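Local atomic coordinates of beta-glucosidase (Chaetomella raphigera, PDB entry 6JXG), a protein that probably hydrolyses terminal, non-reducing beta-D-glucosyl residues with release of beta-D-glucose, as a secreted family 3 glycoside hydrolase of cellulose breakdown. Residues P1-W6 and E222-G227; R90-G95 and Q146-Q151; G115-A120 and T542-G547; E161-R166 and L451-S456. One frame throughout, in Å; residues are numbered along the deposited sequence.

Contact 1: P1-W6 and E222-G227; sequences PGDGDW and ELDFQG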
loop_
_atom_site.group_PDB
_atom_site.type_symbol
_atom_site.label_atom_id
_atom_site.label_comp_id
_atom_site.label_asym_id
_atom_site.label_seq_id
_atom_site.Cartn_x
_atom_site.Cartn_y
_atom_site.Cartn_z
ATOM N N PRO A 1 -25.995 -13.264 6.659
ATOM C CA PRO A 1 -25.336 -13.104 7.970
ATOM C C PRO A 1 -24.633 -14.370 8.454
ATOM O O PRO A 1 -25.241 -15.444 8.429
ATOM C CB PRO A 1 -26.504 -12.749 8.912
ATOM C CG PRO A 1 -27.501 -12.059 8.014
ATOM C CD PRO A 1 -27.370 -12.712 6.660
ATOM N N GLY A 2 -23.370 -14.255 8.876
ATOM C CA GLY A 2 -22.585 -15.392 9.371
ATOM C C GLY A 2 -21.949 -16.308 8.320
ATOM O O GLY A 2 -21.352 -17.323 8.667
ATOM N N ASP A 3 -22.077 -15.967 7.040
ATOM C CA ASP A 3 -21.422 -16.705 5.931
ATOM C C ASP A 3 -19.888 -16.795 6.118
ATOM O O ASP A 3 -19.310 -15.992 6.850
ATOM C CB ASP A 3 -21.695 -15.988 4.605
ATOM C CG ASP A 3 -23.052 -16.320 4.012
ATOM O OD1 ASP A 3 -23.803 -17.147 4.585
ATOM O OD2 ASP A 3 -23.342 -15.777 2.932
ATOM N N GLY A 4 -19.220 -17.757 5.455
ATOM C CA GLY A 4 -17.735 -17.922 5.658
ATOM C C GLY A 4 -17.381 -18.339 7.080
ATOM O O GLY A 4 -18.004 -19.248 7.625
ATOM N N ASP A 5 -16.407 -17.663 7.691
ATOM C CA ASP A 5 -15.899 -17.936 9.026
ATOM C C ASP A 5 -16.596 -17.157 10.216
ATOM O O ASP A 5 -16.221 -17.227 11.392
ATOM C CB ASP A 5 -14.401 -17.605 9.057
ATOM C CG ASP A 5 -13.570 -18.408 8.014
ATOM O OD1 ASP A 5 -13.997 -19.514 7.638
ATOM O OD2 ASP A 5 -12.467 -17.959 7.594
ATOM N N TRP A 6 -17.659 -16.456 9.879
ATOM C CA TRP A 6 -18.255 -15.455 10.753
ATOM C C TRP A 6 -19.489 -15.930 11.586
ATOM O O TRP A 6 -20.129 -15.128 12.292
ATOM C CB TRP A 6 -18.694 -14.377 9.781
ATOM C CG TRP A 6 -17.547 -13.629 9.275
ATOM C CD1 TRP A 6 -16.634 -13.996 8.302
ATOM C CD2 TRP A 6 -17.137 -12.369 9.754
ATOM N NE1 TRP A 6 -15.693 -12.980 8.134
ATOM C CE2 TRP A 6 -15.966 -11.995 9.040
ATOM C CE3 TRP A 6 -17.651 -11.497 10.694
ATOM C CZ2 TRP A 6 -15.314 -10.799 9.274
ATOM C CZ3 TRP A 6 -16.967 -10.272 10.919
ATOM C CH2 TRP A 6 -15.859 -9.941 10.194
ATOM N N GLU A 222 -22.399 -8.775 -3.642
ATOM C CA GLU A 222 -21.533 -9.507 -4.526
ATOM C C GLU A 222 -20.416 -10.175 -3.745
ATOM O O GLU A 222 -20.125 -11.286 -3.985
ATOM C CB GLU A 222 -20.895 -8.659 -5.636
ATOM C CG GLU A 222 -21.795 -8.041 -6.632
ATOM C CD GLU A 222 -21.077 -7.592 -7.946
ATOM O OE1 GLU A 222 -21.839 -7.234 -8.859
ATOM O OE2 GLU A 222 -19.841 -7.598 -8.028
ATOM N N LEU A 223 -19.794 -9.435 -2.852
ATOM C CA LEU A 223 -18.649 -9.901 -2.138
ATOM C C LEU A 223 -18.991 -10.487 -0.713
ATOM O O LEU A 223 -18.094 -10.984 -0.039
ATOM C CB LEU A 223 -17.574 -8.819 -2.121
ATOM C CG LEU A 223 -17.058 -8.341 -3.506
ATOM C CD1 LEU A 223 -16.050 -7.254 -3.332
ATOM C CD2 LEU A 223 -16.438 -9.538 -4.233
ATOM N N ASP A 224 -20.276 -10.443 -0.300
ATOM C CA ASP A 224 -20.719 -11.078 0.920
ATOM C C ASP A 224 -19.900 -10.689 2.143
ATOM O O ASP A 224 -19.641 -11.512 3.033
ATOM C CB ASP A 224 -20.712 -12.573 0.702
ATOM C CG ASP A 224 -21.641 -13.323 1.655
ATOM O OD1 ASP A 224 -21.295 -14.481 1.952
ATOM O OD2 ASP A 224 -22.604 -12.724 2.156
ATOM N N PHE A 225 -19.558 -9.404 2.199
ATOM C CA PHE A 225 -18.777 -8.896 3.273
ATOM C C PHE A 225 -19.590 -8.964 4.585
ATOM O O PHE A 225 -20.744 -8.460 4.651
ATOM C CB PHE A 225 -18.418 -7.461 2.927
ATOM C CG PHE A 225 -17.706 -6.706 4.032
ATOM C CD1 PHE A 225 -16.512 -7.183 4.598
ATOM C CD2 PHE A 225 -18.192 -5.466 4.461
ATOM C CE1 PHE A 225 -15.846 -6.431 5.598
ATOM C CE2 PHE A 225 -17.551 -4.785 5.503
ATOM C CZ PHE A 225 -16.380 -5.250 6.028
ATOM N N GLN A 226 -18.993 -9.544 5.617
ATOM C CA GLN A 226 -19.669 -9.763 6.903
ATOM C C GLN A 226 -19.346 -8.721 7.983
ATOM O O GLN A 226 -20.094 -8.633 8.963
ATOM C CB GLN A 226 -19.366 -11.156 7.442
ATOM C CG GLN A 226 -19.778 -12.304 6.531
ATOM C CD GLN A 226 -21.272 -12.366 6.413
ATOM O OE1 GLN A 226 -21.986 -12.392 7.439
ATOM N NE2 GLN A 226 -21.781 -12.341 5.185
ATOM N N GLY A 227 -18.305 -7.888 7.780
ATOM C CA GLY A 227 -18.003 -6.796 8.657
ATOM C C GLY A 227 -18.808 -5.517 8.437
ATOM O O GLY A 227 -19.934 -5.503 7.877
#
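The indole of Trp6 lies over the aliphatic start of the Gln226 side chain. Gln226 CB sits 3.6 Å from the centroid of the Trp6 five-membered ring, 20° off its normal, which makes a CH-pi contact. Gly227 N lies farther along the same face, 4.0 Å from Trp6 CH2. Beyond CB the Gln226 chain bends (chi2 -67°), and this turns its amide back toward the first residues of the chain. There Gln226 OE1 accepts a hydrogen bond from Gly2 N at 2.7 Å. The bond is not straight, with an N-H...O angle of 132°, and the donor stands above the carbonyl plane. At the other end of the amide, Gln226 NE2 donates to Asp224 O at 3.1 Å. Together the two bonds help to hold the amide in this orientation. Nearby, two carboxylates meet: Asp3 OD2 is 2.6 Å from Asp224 OD1. Oxygens this close suggest that one acid probably carries a proton. Were Trp6 replaced by an alanine, Gln226 CB would probably lose its aromatic cover, and Asn193, which accepts from Trp6 NE1, would lose that donor. Phe294, at the end of helix 278-294, stacks on the indole. The contact thus fastens the N-terminal loop, just before helix 7-17, to the link between helix 214-222 and strand 228-231; Tyr10 of helix 7-17 bonds Gln226 O.

Contact 2: R90-G95 and Q146-Q151; sequences RGLALG and QDAGVQ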
loop_
_atom_site.group_PDB
_atom_site.type_symbol
_atom_site.label_atom_id
_atom_site.label_comp_id
_atom_site.label_asym_id
_atom_site.label_seq_id
_atom_site.Cartn_x
_atom_site.Cartn_y
_atom_site.Cartn_z
ATOM N N ARG A 90 5.181 -7.288 8.909
ATOM C CA ARG A 90 4.835 -5.865 9.173
ATOM C C ARG A 90 3.420 -5.705 9.688
ATOM O O ARG A 90 3.165 -4.949 10.649
ATOM C CB ARG A 90 5.035 -5.064 7.883
ATOM C CG ARG A 90 4.592 -3.626 7.973
ATOM C CD ARG A 90 5.017 -2.977 6.681
ATOM N NE ARG A 90 4.500 -1.623 6.449
ATOM C CZ ARG A 90 3.293 -1.303 5.993
ATOM N NH1 ARG A 90 2.364 -2.226 5.852
ATOM N NH2 ARG A 90 2.990 -0.010 5.773
ATOM N N GLY A 91 2.487 -6.487 9.150
ATOM C CA GLY A 91 1.117 -6.412 9.636
ATOM C C GLY A 91 0.950 -6.929 11.060
ATOM O O GLY A 91 0.258 -6.296 11.935
ATOM N N LEU A 92 1.598 -8.036 11.312
ATOM C CA LEU A 92 1.628 -8.597 12.684
ATOM C C LEU A 92 2.214 -7.581 13.665
ATOM O O LEU A 92 1.666 -7.325 14.771
ATOM C CB LEU A 92 2.418 -9.930 12.736
ATOM C CG LEU A 92 2.445 -10.668 14.069
ATOM C CD1 LEU A 92 1.059 -11.258 14.391
ATOM C CD2 LEU A 92 3.524 -11.774 14.092
ATOM N N ALA A 93 3.343 -6.989 13.283
ATOM C CA ALA A 93 4.020 -6.060 14.176
ATOM C C ALA A 93 3.159 -4.810 14.430
ATOM O O ALA A 93 3.033 -4.375 15.567
ATOM C CB ALA A 93 5.349 -5.685 13.582
ATOM N N LEU A 94 2.503 -4.297 13.387
ATOM C CA LEU A 94 1.602 -3.140 13.555
ATOM C C LEU A 94 0.458 -3.484 14.468
ATOM O O LEU A 94 0.082 -2.724 15.380
ATOM C CB LEU A 94 0.933 -2.791 12.229
ATOM C CG LEU A 94 0.547 -1.391 11.870
ATOM C CD1 LEU A 94 -0.528 -1.366 10.793
ATOM C CD2 LEU A 94 0.535 -0.228 12.879
ATOM N N GLY A 95 -0.155 -4.615 14.171
ATOM C CA GLY A 95 -1.286 -5.033 14.986
ATOM C C GLY A 95 -0.925 -5.310 16.438
ATOM O O GLY A 95 -1.744 -5.006 17.353
ATOM N N GLN A 146 -4.721 -8.805 12.065
ATOM C CA GLN A 146 -5.814 -9.462 12.775
ATOM C C GLN A 146 -5.340 -10.705 13.564
ATOM O O GLN A 146 -5.883 -10.991 14.642
ATOM C CB GLN A 146 -6.980 -9.742 11.845
ATOM C CG GLN A 146 -7.487 -8.437 11.220
ATOM C CD GLN A 146 -8.835 -8.470 10.591
ATOM O OE1 GLN A 146 -9.417 -7.403 10.309
ATOM N NE2 GLN A 146 -9.332 -9.640 10.279
ATOM N N ASP A 147 -4.288 -11.359 13.104
ATOM C CA ASP A 147 -3.673 -12.396 13.935
ATOM C C ASP A 147 -3.156 -11.781 15.265
ATOM O O ASP A 147 -3.203 -12.467 16.260
ATOM C CB ASP A 147 -2.503 -13.107 13.205
ATOM C CG ASP A 147 -2.939 -14.108 12.173
ATOM O OD1 ASP A 147 -4.139 -14.439 12.057
ATOM O OD2 ASP A 147 -2.012 -14.608 11.465
ATOM N N ALA A 148 -2.681 -10.516 15.276
ATOM C CA ALA A 148 -2.262 -9.803 16.477
ATOM C C ALA A 148 -3.384 -9.359 17.330
ATOM O O ALA A 148 -3.144 -8.871 18.403
ATOM C CB ALA A 148 -1.401 -8.571 16.119
ATOM N N GLY A 149 -4.608 -9.379 16.813
ATOM C CA GLY A 149 -5.789 -9.115 17.591
ATOM C C GLY A 149 -6.475 -7.757 17.353
ATOM O O GLY A 149 -7.488 -7.454 18.028
ATOM N N VAL A 150 -5.964 -6.955 16.390
ATOM C CA VAL A 150 -6.625 -5.683 16.070
ATOM C C VAL A 150 -7.557 -5.948 14.863
ATOM O O VAL A 150 -7.362 -6.918 14.085
ATOM C CB VAL A 150 -5.611 -4.526 15.721
ATOM C CG1 VAL A 150 -5.026 -4.714 14.331
ATOM C CG2 VAL A 150 -6.285 -3.182 15.758
ATOM N N GLN A 151 -8.614 -5.154 14.739
ATOM C CA GLN A 151 -9.459 -5.157 13.525
ATOM C C GLN A 151 -8.760 -4.285 12.455
ATOM O O GLN A 151 -8.369 -3.146 12.730
ATOM C CB GLN A 151 -10.822 -4.536 13.824
ATOM C CG GLN A 151 -11.620 -5.301 14.876
ATOM C CD GLN A 151 -12.961 -4.667 15.242
ATOM O OE1 GLN A 151 -13.254 -4.356 16.454
ATOM N NE2 GLN A 151 -13.786 -4.455 14.248
#
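A Schellman motif closes helix 131-147, and the turn it forms packs against helix 84-100 in the N-terminal, TIM-barrel-type domain of this family 3 enzyme. Gly149 has positive phi (107°), and its N bonds back to Gln146 O at 3.0 Å. A CB here would collide with the carbonyl oxygen of Ala148. Just before it, the methyl of Ala148 presses on the backbone of the other helix. Ala148 CB lies 3.3 Å from Gly95 C and 3.6 Å from Leu92 O. Gly95 allows this approach, since a CB at that position would clash with the Ala148 methyl and crowd Val150 as well. Val150 CG1 touches the glycine from the other part of the turn, 3.8 Å from Gly95 CA. Leu92 adds a side-chain contact. Its CG is anti to the backbone N (chi1 -176°), which carries CD1 across to Ala148 CB at 4.0 Å. The same methyl brushes Asp147 CB at 4.2 Å. The Asp147 carboxylate itself bonds Tyr88 OH, earlier on helix 84-100. No hydrogen bond joins the two segments; an alanine methyl packs on the helix backbone, flanked by Leu92 and Val150. Val150 also rests on Gln106 of strand 105-106. Gln146 OE1 accepts from Ala152 N of strand 151-157 and from Ala195 N just before strand 196-199, which ties the helix end to two adjacent parallel strands.

Contact 3: G115-A120 and T542-G547; sequences GKIPEA and TAIVPG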
loop_
_atom_site.group_PDB
_atom_site.type_symbol
_atom_site.label_atom_id
_atom_site.label_comp_id
_atom_site.label_asym_id
_atom_site.label_seq_id
_atom_site.Cartn_x
_atom_site.Cartn_y
_atom_site.Cartn_z
ATOM N N GLY A 115 -3.179 3.684 -7.297
ATOM C CA GLY A 115 -2.158 4.523 -7.880
ATOM C C GLY A 115 -2.111 4.523 -9.418
ATOM O O GLY A 115 -1.051 4.611 -9.962
ATOM N N LYS A 116 -3.287 4.471 -10.066
ATOM C CA LYS A 116 -3.438 4.544 -11.515
ATOM C C LYS A 116 -2.849 5.842 -12.100
ATOM O O LYS A 116 -2.416 5.848 -13.287
ATOM C CB LYS A 116 -4.925 4.426 -11.926
ATOM C CG LYS A 116 -5.394 5.550 -12.876
ATOM C CD LYS A 116 -6.779 5.853 -12.628
ATOM C CE LYS A 116 -7.286 7.237 -12.751
ATOM N NZ LYS A 116 -7.701 7.683 -14.076
ATOM N N ILE A 117 -2.830 6.894 -11.285
ATOM C CA ILE A 117 -2.251 8.216 -11.662
ATOM C C ILE A 117 -0.948 8.392 -10.932
ATOM O O ILE A 117 -0.921 8.526 -9.691
ATOM C CB ILE A 117 -3.195 9.408 -11.357
ATOM C CG1 ILE A 117 -4.534 9.228 -12.063
ATOM C CG2 ILE A 117 -2.505 10.729 -11.661
ATOM C CD1 ILE A 117 -5.624 10.116 -11.556
ATOM N N PRO A 118 0.164 8.388 -11.676
ATOM C CA PRO A 118 1.472 8.328 -10.980
ATOM C C PRO A 118 1.760 9.526 -10.034
ATOM O O PRO A 118 2.511 9.382 -9.031
ATOM C CB PRO A 118 2.471 8.232 -12.124
ATOM C CG PRO A 118 1.738 8.736 -13.314
ATOM C CD PRO A 118 0.286 8.462 -13.143
ATOM N N GLU A 119 1.150 10.664 -10.335
ATOM C CA GLU A 119 1.303 11.860 -9.543
ATOM C C GLU A 119 0.472 11.855 -8.259
ATOM O O GLU A 119 0.661 12.713 -7.391
ATOM C CB GLU A 119 0.840 13.119 -10.315
ATOM C CG GLU A 119 1.704 13.433 -11.538
ATOM C CD GLU A 119 1.265 12.718 -12.823
ATOM O OE1 GLU A 119 0.386 11.820 -12.789
ATOM O OE2 GLU A 119 1.880 13.050 -13.922
ATOM N N ALA A 120 -0.524 11.017 -8.186
ATOM C CA ALA A 120 -1.475 11.134 -7.108
ATOM C C ALA A 120 -0.857 10.972 -5.717
ATOM O O ALA A 120 0.116 10.226 -5.473
ATOM C CB ALA A 120 -2.680 10.245 -7.340
ATOM N N THR A 542 -2.330 8.541 -18.110
ATOM C CA THR A 542 -3.196 9.048 -17.011
ATOM C C THR A 542 -2.551 10.278 -16.444
ATOM O O THR A 542 -1.320 10.489 -16.553
ATOM C CB THR A 542 -3.349 8.068 -15.884
ATOM O OG1 THR A 542 -2.052 7.615 -15.450
ATOM C CG2 THR A 542 -4.130 6.888 -16.307
ATOM N N ALA A 543 -3.392 11.078 -15.801
ATOM C CA ALA A 543 -2.970 12.329 -15.179
ATOM C C ALA A 543 -4.063 12.802 -14.186
ATOM O O ALA A 543 -5.226 12.331 -14.214
ATOM C CB ALA A 543 -2.750 13.352 -16.294
ATOM N N ILE A 544 -3.684 13.727 -13.333
ATOM C CA ILE A 544 -4.612 14.413 -12.430
ATOM C C ILE A 544 -5.624 15.188 -13.257
ATOM O O ILE A 544 -5.256 16.005 -14.095
ATOM C CB ILE A 544 -3.878 15.365 -11.490
ATOM C CG1 ILE A 544 -2.801 14.595 -10.656
ATOM C CG2 ILE A 544 -4.866 16.113 -10.600
ATOM C CD1 ILE A 544 -3.361 13.550 -9.678
ATOM N N VAL A 545 -6.884 14.950 -13.009
ATOM C CA VAL A 545 -7.971 15.565 -13.781
ATOM C C VAL A 545 -8.552 16.787 -13.023
ATOM O O VAL A 545 -8.563 16.809 -11.782
ATOM C CB VAL A 545 -8.931 14.391 -13.907
ATOM C CG1 VAL A 545 -10.159 14.360 -13.063
ATOM C CG2 VAL A 545 -8.759 13.515 -15.085
ATOM N N PRO A 546 -9.094 17.784 -13.749
ATOM C CA PRO A 546 -9.654 18.962 -13.056
ATOM C C PRO A 546 -11.116 18.859 -12.714
ATOM O O PRO A 546 -11.665 19.811 -12.161
ATOM C CB PRO A 546 -9.494 20.114 -14.100
ATOM C CG PRO A 546 -9.495 19.405 -15.411
ATOM C CD PRO A 546 -8.987 17.982 -15.204
ATOM N N GLY A 547 -11.786 17.772 -13.057
ATOM C CA GLY A 547 -13.241 17.650 -12.865
ATOM C C GLY A 547 -13.563 16.182 -12.534
ATOM O O GLY A 547 -12.911 15.583 -11.641
HETATM O O HOH W 1 -6.258 9.826 -15.100
HETATM O O HOH W 2 1.117 11.815 -16.067
#
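Direct hydrogen bonding across the contact comes from Thr542. Its OG1 donates to Lys116 O at 2.8 Å, tilted 18° from the carbonyl plane. With chi1 at 51°, OG1 is tucked over its own backbone and turned to Lys116 O. Thr542 OG1 also touches Pro118 CD at 3.4 Å.

Apolar contacts continue along the chain. Ile117 and Ile544 cross at about a right angle, with Ile117 CG2 3.6 Å from Ile544 CD1. Ala120 CB touches the same Ile544 CD1 at 4.1 Å, and Glu119 CB packs on Ile544 CG1. Ile117 CD1 lies against the backbone at Ala543 O. The type I turn from Ile117 to Ala120 gathers these groups round Ile544.

Water adds two bridges. One accepts from Lys116 NZ at 2.8 Å and from Ala543 N. The other lies between Glu119 OE2 (2.6 Å) and Thr542 O (2.8 Å). Lys116 NZ also forms salt bridges with Asp549 and Glu553.

The chemistry implies a mixed interface between the N-terminal and C-terminal family 3 regions: isoleucines fill its middle, one hydroxyl and waters satisfy backbone atoms around them, and the Lys116 amine, met by two acids, sets a charged group beside the apolar packing.

Contact 4: E161-R166 and L451-S456; sequences EQETNR and LGDRNS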
loop_
_atom_site.group_PDB
_atom_site.type_symbol
_atom_site.label_atom_id
_atom_site.label_comp_id
_atom_site.label_asym_id
_atom_site.label_seq_id
_atom_site.Cartn_x
_atom_site.Cartn_y
_atom_site.Cartn_z
ATOM N N GLU A 161 -8.622 8.095 -6.531
ATOM C CA GLU A 161 -7.331 7.923 -7.212
ATOM C C GLU A 161 -6.556 9.244 -7.319
ATOM O O GLU A 161 -5.506 9.258 -7.924
ATOM C CB GLU A 161 -7.539 7.215 -8.555
ATOM C CG GLU A 161 -8.062 5.777 -8.385
ATOM C CD GLU A 161 -6.973 4.824 -7.853
ATOM O OE1 GLU A 161 -5.761 5.137 -8.125
ATOM O OE2 GLU A 161 -7.344 3.774 -7.186
ATOM N N GLN A 162 -7.133 10.345 -6.833
ATOM C CA GLN A 162 -6.391 11.627 -6.712
ATOM C C GLN A 162 -6.884 12.432 -5.532
ATOM O O GLN A 162 -8.042 12.336 -5.137
ATOM C CB GLN A 162 -6.474 12.471 -7.993
ATOM C CG GLN A 162 -7.926 12.899 -8.332
ATOM C CD GLN A 162 -7.961 13.721 -9.619
ATOM O OE1 GLN A 162 -7.506 13.247 -10.675
ATOM N NE2 GLN A 162 -8.390 14.963 -9.512
ATOM N N GLU A 163 -5.997 13.281 -4.997
ATOM C CA GLU A 163 -6.323 14.135 -3.864
ATOM C C GLU A 163 -7.013 15.446 -4.297
ATOM O O GLU A 163 -7.861 15.990 -3.589
ATOM C CB GLU A 163 -5.063 14.485 -3.082
ATOM C CG GLU A 163 -4.508 13.255 -2.386
ATOM C CD GLU A 163 -5.555 12.661 -1.487
ATOM O OE1 GLU A 163 -5.803 13.221 -0.381
ATOM O OE2 GLU A 163 -6.193 11.650 -1.911
ATOM N N THR A 164 -6.652 15.910 -5.486
ATOM C CA THR A 164 -7.274 17.083 -6.077
ATOM C C THR A 164 -8.798 16.917 -6.212
ATOM O O THR A 164 -9.336 15.980 -6.882
ATOM C CB THR A 164 -6.625 17.419 -7.426
ATOM O OG1 THR A 164 -5.212 17.660 -7.254
ATOM C CG2 THR A 164 -7.278 18.721 -8.034
ATOM N N ASN A 165 -9.521 17.800 -5.529
ATOM C CA ASN A 165 -10.992 17.801 -5.485
ATOM C C ASN A 165 -11.579 16.486 -5.018
ATOM O O ASN A 165 -12.634 16.114 -5.421
ATOM C CB ASN A 165 -11.626 18.103 -6.884
ATOM C CG ASN A 165 -11.143 19.422 -7.478
ATOM O OD1 ASN A 165 -10.926 20.363 -6.783
ATOM N ND2 ASN A 165 -10.931 19.447 -8.761
ATOM N N ARG A 166 -10.872 15.775 -4.172
ATOM C CA ARG A 166 -11.307 14.493 -3.771
ATOM C C ARG A 166 -12.663 14.476 -3.110
ATOM O O ARG A 166 -13.279 13.428 -3.133
ATOM C CB ARG A 166 -10.315 13.828 -2.803
ATOM C CG ARG A 166 -10.209 14.548 -1.450
ATOM C CD ARG A 166 -9.145 13.915 -0.553
ATOM N NE ARG A 166 -9.073 14.650 0.687
ATOM C CZ ARG A 166 -8.631 14.135 1.832
ATOM N NH1 ARG A 166 -8.245 12.892 1.862
ATOM N NH2 ARG A 166 -8.608 14.872 2.937
ATOM N N LEU A 451 -0.906 20.634 -3.244
ATOM C CA LEU A 451 -1.957 20.243 -2.321
ATOM C C LEU A 451 -2.167 18.717 -2.532
ATOM O O LEU A 451 -2.986 18.306 -3.355
ATOM C CB LEU A 451 -3.209 20.953 -2.696
ATOM C CG LEU A 451 -4.263 21.250 -1.590
ATOM C CD1 LEU A 451 -5.635 21.416 -2.101
ATOM C CD2 LEU A 451 -4.163 20.506 -0.279
ATOM N N GLY A 452 -1.410 17.932 -1.775
ATOM C CA GLY A 452 -1.418 16.467 -1.868
ATOM C C GLY A 452 -0.733 15.861 -3.083
ATOM O O GLY A 452 0.305 15.240 -2.972
ATOM N N ASP A 453 -1.404 15.956 -4.229
ATOM C CA ASP A 453 -0.891 15.452 -5.494
ATOM C C ASP A 453 0.337 16.213 -5.963
ATOM O O ASP A 453 0.426 17.416 -5.758
ATOM C CB ASP A 453 -1.961 15.615 -6.601
ATOM C CG ASP A 453 -3.220 14.795 -6.375
ATOM O OD1 ASP A 453 -3.146 13.676 -5.774
ATOM O OD2 ASP A 453 -4.300 15.251 -6.863
ATOM N N ARG A 454 1.254 15.503 -6.618
ATOM C CA ARG A 454 2.406 16.054 -7.244
ATOM C C ARG A 454 2.064 16.738 -8.563
ATOM O O ARG A 454 1.207 16.294 -9.324
ATOM C CB ARG A 454 3.479 14.988 -7.547
ATOM C CG ARG A 454 4.008 14.315 -6.301
ATOM C CD ARG A 454 5.102 13.355 -6.614
ATOM N NE ARG A 454 4.736 12.097 -7.190
ATOM C CZ ARG A 454 5.566 11.360 -7.926
ATOM N NH1 ARG A 454 6.769 11.796 -8.316
ATOM N NH2 ARG A 454 5.191 10.176 -8.333
ATOM N N ASN A 455 2.756 17.823 -8.812
ATOM C CA ASN A 455 2.458 18.623 -9.974
ATOM C C ASN A 455 3.338 18.207 -11.155
ATOM O O ASN A 455 3.218 18.724 -12.249
ATOM C CB ASN A 455 2.456 20.107 -9.619
ATOM C CG ASN A 455 3.831 20.688 -9.352
ATOM O OD1 ASN A 455 3.946 21.858 -8.883
ATOM N ND2 ASN A 455 4.860 19.967 -9.660
ATOM N N SER A 456 4.224 17.232 -10.957
ATOM C CA SER A 456 5.117 16.759 -12.024
ATOM C C SER A 456 5.647 15.437 -11.559
ATOM O O SER A 456 5.383 15.053 -10.422
ATOM C CB SER A 456 6.308 17.666 -12.262
ATOM O OG SER A 456 7.192 17.554 -11.157
HETATM O O HOH W 3 -4.725 19.520 -5.167
#
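Chi1 of -64° puts CG of Asp453 anti to its carbonyl carbon, and the carboxylate is thereby presented to the turn of residues 163-166. Thr164 has a similar chi1, -59°, which brings OG1 over to the same acid. Glu163 N donates to Asp453 OD1 at 3.0 Å in a nearly straight bond (166°), on the syn side. Thr164 N reaches Asp453 OD2 at 2.8 Å from above the carboxylate plane. Thr164 OG1 donates to Asp453 OD2 at 2.6 Å, on the anti side and from the same face as Thr164 N. OD2 thus takes two bonds from Thr164, and a weak one from Glu163 N. OD1 has a second donor in Gly121 N. With an alanine here instead of Asp453, the amides of Glu163 and Thr164, the Thr164 hydroxyl and Gly121 N would probably lose their common acceptor group. A water bridges Thr164 OG1 and Leu451 O, 2.8 Å from each. Gly452 leaves room for Glu163 CB, which a side chain there would strike. Just before the turn, Gln162 sends NE2 to Thr164 O at 3.0 Å, in its own amide plane. NE2 probably also bonds Val545 O, and Glu163 OE1 accepts from Gly443 N. The contact joins the loop between strands 151-157 and 170-171 of the N-terminal region to the C-terminal-region loop that runs from strand 450-451 toward helix 463-471.

How the contacts relate
Contacts 3 and 4 form one patch, their centres 7 Å apart. Pro118 O is 2.9 Å from Arg454 NH2, and Val545 O is 2.9 Å from Gln162 NE2; both pairs are probably hydrogen bonds. Each of these two contacts joins the N-terminal to the C-terminal family 3 region, and contact 4 is nested in the loop closed by contact 3. Contact 2 lies within the N-terminal region, across the chain's centre from them, about 32 Å from contact 3 and 30 Å from contact 4 between centres. It is nested in the loop closed by contact 1, with nearest atoms about 6 Å apart. Contact 1 lies about 34 Å from contacts 3 and 4 between centres.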